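Local coordinates for protein esterase (uncultured bacterium pCosCE1, PDB 7ATL) that hydrolyses carboxylic esters as a family VIII carboxylesterase with a beta-lactamase-type fold, and also shows promiscuous acyltransferase activity, at residues S91-W96 with E183-E188; E150-L155 with Q258-G263. One frame throughout, in Å; residues are numbered along the deposited sequence.

Interaction 1. Residues S91-W96 with E183-E188; sequences SRWLPW and EQVAGE
Trp-93, which ends a three-residue run, 91-93, with helical backbone angles but without the regular helix bonds, comes up against the last turn of helix 174-186 at Gln-184, the two CA atoms lying 6.1 Å apart. The contact belongs to the helical part of a beta-lactamase-like fold and is plain packing of a loop on a helix end. Its main element is a CH-pi contact: CG2 of Val-185 stands 3.6 Å from the centroid of the six-membered ring of Trp-93, only 4° off the ring normal. Val-185 CG2 lies beside the backbone N, anti to the carbonyl carbon, which directs this methyl at the indole; a beta-branched residue thus offers a compact methyl to a broad flat surface. Over the opposite face lies CG of Arg-92. The indole NE1 is hydrogen-bonded to Asp-88 OD2, which helps to fix the rotation of the ring.

Gln-184 contributes its aliphatic part. Its CB meets Trp-93 CE3 obliquely at 3.9 Å. The first torsion (chi1 -62°) sets CG beside the backbone N, where it packs 3.3 Å from Trp-93 O; the bend at chi2 then turns the amide. Just beyond the contact, Gly-187 leaves the helix with positive phi, a conformation that favours glycine. Leu-94, buried and also packed on Ala-180 and Val-181 of the same helix, touches Gln-184 through one branch: CD2 lies 3.6 Å from Gln-184 CG.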
loop_
_atom_site.group_PDB
_atom_site.type_symbol
_atom_site.label_atom_id
_atom_site.label_comp_id
_atom_site.label_asym_id
_atom_site.label_seq_id
_atom_site.Cartn_x
_atom_site.Cartn_y
_atom_site.Cartn_z
ATOM N N SER A 91 -5.255 -16.854 15.633
ATOM C CA SER A 91 -4.679 -17.983 16.407
ATOM C C SER A 91 -5.097 -19.340 15.800
ATOM O O SER A 91 -4.337 -20.315 15.912
ATOM C CB SER A 91 -5.007 -17.835 17.892
ATOM O OG SER A 91 -6.334 -18.243 18.227
ATOM N N ARG A 92 -6.242 -19.411 15.126
ATOM C CA ARG A 92 -6.684 -20.636 14.398
ATOM C C ARG A 92 -5.655 -21.027 13.325
ATOM O O ARG A 92 -5.447 -22.233 13.098
ATOM C CB ARG A 92 -8.047 -20.387 13.745
ATOM C CG ARG A 92 -8.570 -21.537 12.901
ATOM C CD ARG A 92 -10.011 -21.247 12.533
ATOM N NE ARG A 92 -10.613 -22.232 11.647
ATOM C CZ ARG A 92 -11.900 -22.249 11.322
ATOM N NH1 ARG A 92 -12.713 -21.321 11.796
ATOM N NH2 ARG A 92 -12.367 -23.190 10.524
ATOM N N TRP A 93 -5.047 -20.031 12.690
ATOM C CA TRP A 93 -4.099 -20.218 11.565
ATOM C C TRP A 93 -2.639 -20.131 12.049
ATOM O O TRP A 93 -1.790 -20.867 11.514
ATOM C CB TRP A 93 -4.438 -19.189 10.475
ATOM C CG TRP A 93 -5.763 -19.467 9.846
ATOM C CD1 TRP A 93 -6.943 -18.810 10.045
ATOM C CD2 TRP A 93 -6.053 -20.561 8.968
ATOM N NE1 TRP A 93 -7.943 -19.402 9.318
ATOM C CE2 TRP A 93 -7.419 -20.477 8.642
ATOM C CE3 TRP A 93 -5.289 -21.583 8.405
ATOM C CZ2 TRP A 93 -8.020 -21.385 7.768
ATOM C CZ3 TRP A 93 -5.888 -22.482 7.552
ATOM C CH2 TRP A 93 -7.237 -22.379 7.232
ATOM N N LEU A 94 -2.348 -19.256 13.022
ATOM C CA LEU A 94 -1.004 -19.135 13.662
ATOM C C LEU A 94 -1.148 -19.397 15.164
ATOM O O LEU A 94 -1.302 -18.462 15.931
ATOM C CB LEU A 94 -0.448 -17.735 13.350
ATOM C CG LEU A 94 -0.494 -17.337 11.877
ATOM C CD1 LEU A 94 -0.088 -15.882 11.674
ATOM C CD2 LEU A 94 0.380 -18.256 11.051
ATOM N N PRO A 95 -1.120 -20.665 15.646
ATOM C CA PRO A 95 -1.490 -20.962 17.038
ATOM C C PRO A 95 -0.686 -20.187 18.093
ATOM O O PRO A 95 -1.187 -19.981 19.156
ATOM C CB PRO A 95 -1.283 -22.483 17.185
ATOM C CG PRO A 95 -1.180 -23.045 15.754
ATOM C CD PRO A 95 -0.781 -21.876 14.866
ATOM N N TRP A 96 0.525 -19.753 17.753
ATOM C CA TRP A 96 1.464 -18.989 18.620
ATOM C C TRP A 96 1.202 -17.466 18.578
ATOM O O TRP A 96 1.752 -16.744 19.439
ATOM C CB TRP A 96 2.897 -19.322 18.191
ATOM C CG TRP A 96 3.106 -19.297 16.706
ATOM C CD1 TRP A 96 3.098 -20.369 15.863
ATOM C CD2 TRP A 96 3.325 -18.136 15.879
ATOM N NE1 TRP A 96 3.300 -19.958 14.577
ATOM C CE2 TRP A 96 3.449 -18.600 14.551
ATOM C CE3 TRP A 96 3.406 -16.758 16.123
ATOM C CZ2 TRP A 96 3.678 -17.742 13.478
ATOM C CZ3 TRP A 96 3.629 -15.904 15.061
ATOM C CH2 TRP A 96 3.770 -16.394 13.757
ATOM N N GLU A 183 -0.307 -18.049 4.000
ATOM C CA GLU A 183 0.642 -19.198 3.869
ATOM C C GLU A 183 0.016 -20.460 4.478
ATOM O O GLU A 183 0.066 -21.525 3.848
ATOM C CB GLU A 183 1.979 -18.939 4.570
ATOM C CG GLU A 183 2.820 -17.867 3.915
ATOM C CD GLU A 183 4.181 -17.646 4.557
ATOM O OE1 GLU A 183 4.295 -17.853 5.810
ATOM O OE2 GLU A 183 5.132 -17.254 3.799
ATOM N N GLN A 184 -0.558 -20.357 5.667
ATOM C CA GLN A 184 -1.147 -21.536 6.338
ATOM C C GLN A 184 -2.380 -22.009 5.567
ATOM O O GLN A 184 -2.547 -23.228 5.445
ATOM C CB GLN A 184 -1.480 -21.219 7.790
ATOM C CG GLN A 184 -0.261 -20.851 8.616
ATOM C CD GLN A 184 0.847 -21.864 8.494
ATOM O OE1 GLN A 184 1.994 -21.522 8.259
ATOM N NE2 GLN A 184 0.505 -23.125 8.609
ATOM N N VAL A 185 -3.193 -21.098 5.036
ATOM C CA VAL A 185 -4.422 -21.479 4.271
ATOM C C VAL A 185 -4.023 -22.260 3.005
ATOM O O VAL A 185 -4.633 -23.324 2.757
ATOM C CB VAL A 185 -5.290 -20.255 3.918
ATOM C CG1 VAL A 185 -6.456 -20.637 3.021
ATOM C CG2 VAL A 185 -5.770 -19.504 5.153
ATOM N N ALA A 186 -3.022 -21.780 2.249
ATOM C CA ALA A 186 -2.631 -22.351 0.930
ATOM C C ALA A 186 -1.553 -23.437 1.051
ATOM O O ALA A 186 -1.408 -24.178 0.100
ATOM C CB ALA A 186 -2.169 -21.261 0.005
ATOM N N GLY A 187 -0.824 -23.520 2.168
ATOM C CA GLY A 187 0.243 -24.513 2.406
ATOM C C GLY A 187 1.488 -24.202 1.588
ATOM O O GLY A 187 2.187 -25.142 1.183
ATOM N N GLU A 188 1.781 -22.927 1.346
ATOM C CA GLU A 188 3.003 -22.527 0.601
ATOM C C GLU A 188 3.411 -21.121 1.035
ATOM O O GLU A 188 2.608 -20.382 1.590
ATOM C CB GLU A 188 2.776 -22.651 -0.909
ATOM C CG GLU A 188 1.629 -21.811 -1.437
ATOM C CD GLU A 188 1.363 -21.911 -2.935
ATOM O OE1 GLU A 188 0.417 -21.245 -3.417
ATOM O OE2 GLU A 188 2.098 -22.643 -3.619
#

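Interaction 2. Residues E150-L155 with Q258-G263; sequences EQNLRL and QAYPSG
Asn-152, on helix 149-157, directs its side chain at the phenol end of Tyr-260, which comes from an irregular loop. Both residues are buried, and in this beta-lactamase-like fold the contact joins a short helix to the connection between strands 246-249 and 268-269. The CB of Asn-152 starts out toward the loop but stays 4.4 Å from Tyr-260 OH. Next comes CG, anti to the backbone N (chi1 -165°), which carries the amide out from the helix and reaches 3.9 Å from that same OH. At the tip the two amide atoms part company. OD1 accepts a hydrogen bond from the backbone N of Lys-139, the main polar tie of this side chain. ND2 approaches Tyr-260, 3.2 Å from OH and 3.8 Å from CZ, but the angle is too poor for a hydrogen bond to be counted; ND2 is bonded to another partner. The amide and ring planes stand 38° apart, so the amide neither stacks on the phenol nor meets it squarely. Asparagine suits this place because both polar ends of its buried amide are satisfied, OD1 by Lys-139 N and ND2 by its own hydrogen bond. The aromatic ring of Tyr-260 provides a surface for a cation-pi contact with Arg-253, whose NH2 also bonds to Tyr-260 O.

On another side of the helix Arg-154 grips Glu-150 side-on, NE and NH2 both to OE1, the NE bond being 2.9 Å long. The pair are one helical turn apart. Leu-153 packs on Val-177 and Ala-180 of helix 174-186, while Pro-261 leans on Leu-190 and Pro-191 of helix 190-199, placing the contact beside both of these helices.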
loop_
_atom_site.group_PDB
_atom_site.type_symbol
_atom_site.label_atom_id
_atom_site.label_comp_id
_atom_site.label_asym_id
_atom_site.label_seq_id
_atom_site.Cartn_x
_atom_site.Cartn_y
_atom_site.Cartn_z
ATOM N N GLU A 150 8.096 -15.521 9.996
ATOM C CA GLU A 150 7.633 -16.221 11.216
ATOM C C GLU A 150 8.385 -15.652 12.422
ATOM O O GLU A 150 7.724 -15.401 13.445
ATOM C CB GLU A 150 7.831 -17.733 11.103
ATOM C CG GLU A 150 7.280 -18.443 12.320
ATOM C CD GLU A 150 7.188 -19.953 12.252
ATOM O OE1 GLU A 150 7.483 -20.582 13.289
ATOM O OE2 GLU A 150 6.775 -20.489 11.187
ATOM N N GLN A 151 9.710 -15.483 12.308
ATOM C CA GLN A 151 10.573 -15.014 13.424
ATOM C C GLN A 151 10.133 -13.591 13.779
ATOM O O GLN A 151 9.969 -13.308 14.976
ATOM C CB GLN A 151 12.063 -15.098 13.082
ATOM C CG GLN A 151 12.655 -16.498 13.146
ATOM C CD GLN A 151 13.973 -16.555 12.410
ATOM O OE1 GLN A 151 14.424 -15.607 11.778
ATOM N NE2 GLN A 151 14.623 -17.693 12.460
ATOM N N ASN A 152 9.832 -12.766 12.781
ATOM C CA ASN A 152 9.377 -11.370 13.022
ATOM C C ASN A 152 7.999 -11.340 13.694
ATOM O O ASN A 152 7.782 -10.481 14.578
ATOM C CB ASN A 152 9.352 -10.533 11.749
ATOM C CG ASN A 152 9.244 -9.061 12.074
ATOM O OD1 ASN A 152 9.913 -8.595 12.998
ATOM N ND2 ASN A 152 8.398 -8.343 11.336
ATOM N N LEU A 153 7.092 -12.230 13.298
ATOM C CA LEU A 153 5.711 -12.242 13.843
ATOM C C LEU A 153 5.704 -12.874 15.250
ATOM O O LEU A 153 4.799 -12.510 16.055
ATOM C CB LEU A 153 4.769 -12.960 12.865
ATOM C CG LEU A 153 4.605 -12.290 11.501
ATOM C CD1 LEU A 153 3.569 -13.013 10.662
ATOM C CD2 LEU A 153 4.240 -10.816 11.631
ATOM N N ARG A 154 6.661 -13.756 15.556
ATOM C CA ARG A 154 6.798 -14.295 16.929
ATOM C C ARG A 154 7.271 -13.168 17.841
ATOM O O ARG A 154 6.859 -13.158 19.028
ATOM C CB ARG A 154 7.709 -15.524 16.983
ATOM C CG ARG A 154 7.038 -16.802 16.484
ATOM C CD ARG A 154 8.044 -17.902 16.171
ATOM N NE ARG A 154 7.395 -19.154 15.829
ATOM C CZ ARG A 154 6.794 -19.972 16.691
ATOM N NH1 ARG A 154 6.721 -19.670 17.974
ATOM N NH2 ARG A 154 6.231 -21.088 16.254
ATOM N N LEU A 155 8.056 -12.231 17.317
ATOM C CA LEU A 155 8.482 -11.059 18.115
ATOM C C LEU A 155 7.252 -10.173 18.347
ATOM O O LEU A 155 7.018 -9.758 19.502
ATOM C CB LEU A 155 9.626 -10.330 17.393
ATOM C CG LEU A 155 10.984 -11.055 17.339
ATOM C CD1 LEU A 155 12.032 -10.162 16.685
ATOM C CD2 LEU A 155 11.483 -11.488 18.714
ATOM N N GLN A 258 16.346 -13.294 -0.302
ATOM C CA GLN A 258 16.290 -13.933 1.047
ATOM C C GLN A 258 15.467 -13.067 2.006
ATOM O O GLN A 258 15.066 -13.581 3.054
ATOM C CB GLN A 258 17.671 -14.120 1.703
ATOM C CG GLN A 258 18.699 -14.930 0.912
ATOM C CD GLN A 258 18.108 -16.092 0.152
ATOM O OE1 GLN A 258 18.329 -16.258 -1.056
ATOM N NE2 GLN A 258 17.341 -16.903 0.855
ATOM N N ALA A 259 15.245 -11.795 1.693
ATOM C CA ALA A 259 14.497 -10.883 2.584
ATOM C C ALA A 259 13.079 -11.437 2.788
ATOM O O ALA A 259 12.446 -11.835 1.782
ATOM C CB ALA A 259 14.490 -9.493 2.000
ATOM N N TYR A 260 12.592 -11.483 4.032
ATOM C CA TYR A 260 11.257 -12.068 4.329
ATOM C C TYR A 260 10.182 -11.269 3.585
ATOM O O TYR A 260 10.266 -10.038 3.429
ATOM C CB TYR A 260 10.979 -12.216 5.836
ATOM C CG TYR A 260 10.644 -10.949 6.571
ATOM C CD1 TYR A 260 9.361 -10.452 6.562
ATOM C CD2 TYR A 260 11.603 -10.246 7.280
ATOM C CE1 TYR A 260 9.035 -9.285 7.233
ATOM C CE2 TYR A 260 11.298 -9.068 7.946
ATOM C CZ TYR A 260 10.000 -8.587 7.932
ATOM O OH TYR A 260 9.645 -7.435 8.582
ATOM N N PRO A 261 9.183 -11.990 3.027
ATOM C CA PRO A 261 8.077 -11.363 2.314
ATOM C C PRO A 261 7.185 -10.560 3.262
ATOM O O PRO A 261 6.530 -11.166 4.055
ATOM C CB PRO A 261 7.317 -12.553 1.723
ATOM C CG PRO A 261 7.658 -13.709 2.632
ATOM C CD PRO A 261 9.103 -13.458 3.000
ATOM N N SER A 262 7.260 -9.229 3.191
ATOM C CA SER A 262 6.389 -8.301 3.957
ATOM C C SER A 262 5.145 -8.025 3.121
ATOM O O SER A 262 5.245 -7.287 2.148
ATOM C CB SER A 262 7.094 -7.011 4.325
ATOM O OG SER A 262 6.160 -6.035 4.768
ATOM N N GLY A 263 4.020 -8.610 3.507
ATOM C CA GLY A 263 2.706 -8.328 2.895
ATOM C C GLY A 263 2.283 -6.868 2.993
ATOM O O GLY A 263 1.592 -6.403 2.069
#

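Overall arrangement
The centres of interactions 1 and 2 lie 14 Å apart, on the same side of the chain's centre, about 23 Å and 17 Å from it. Along the chain their segments alternate: 91-96, 150-155, 183-188, then 258-263. Helix 149-157 carries one side of interaction 2, and the end of helix 174-186, the next helix in the chain, one side of interaction 1. The two contacts also touch directly: Trp-96 of the loop lies against helix 149-157, with a cation-pi contact to Arg-154 and packing on Glu-150 and Leu-153. Leu-153 and Leu-94 both reach Ala-180 of helix 174-186. Loops distant in sequence are thereby packed onto neighbouring helices within one beta-lactamase-like fold, interaction 1 being the more peripheral.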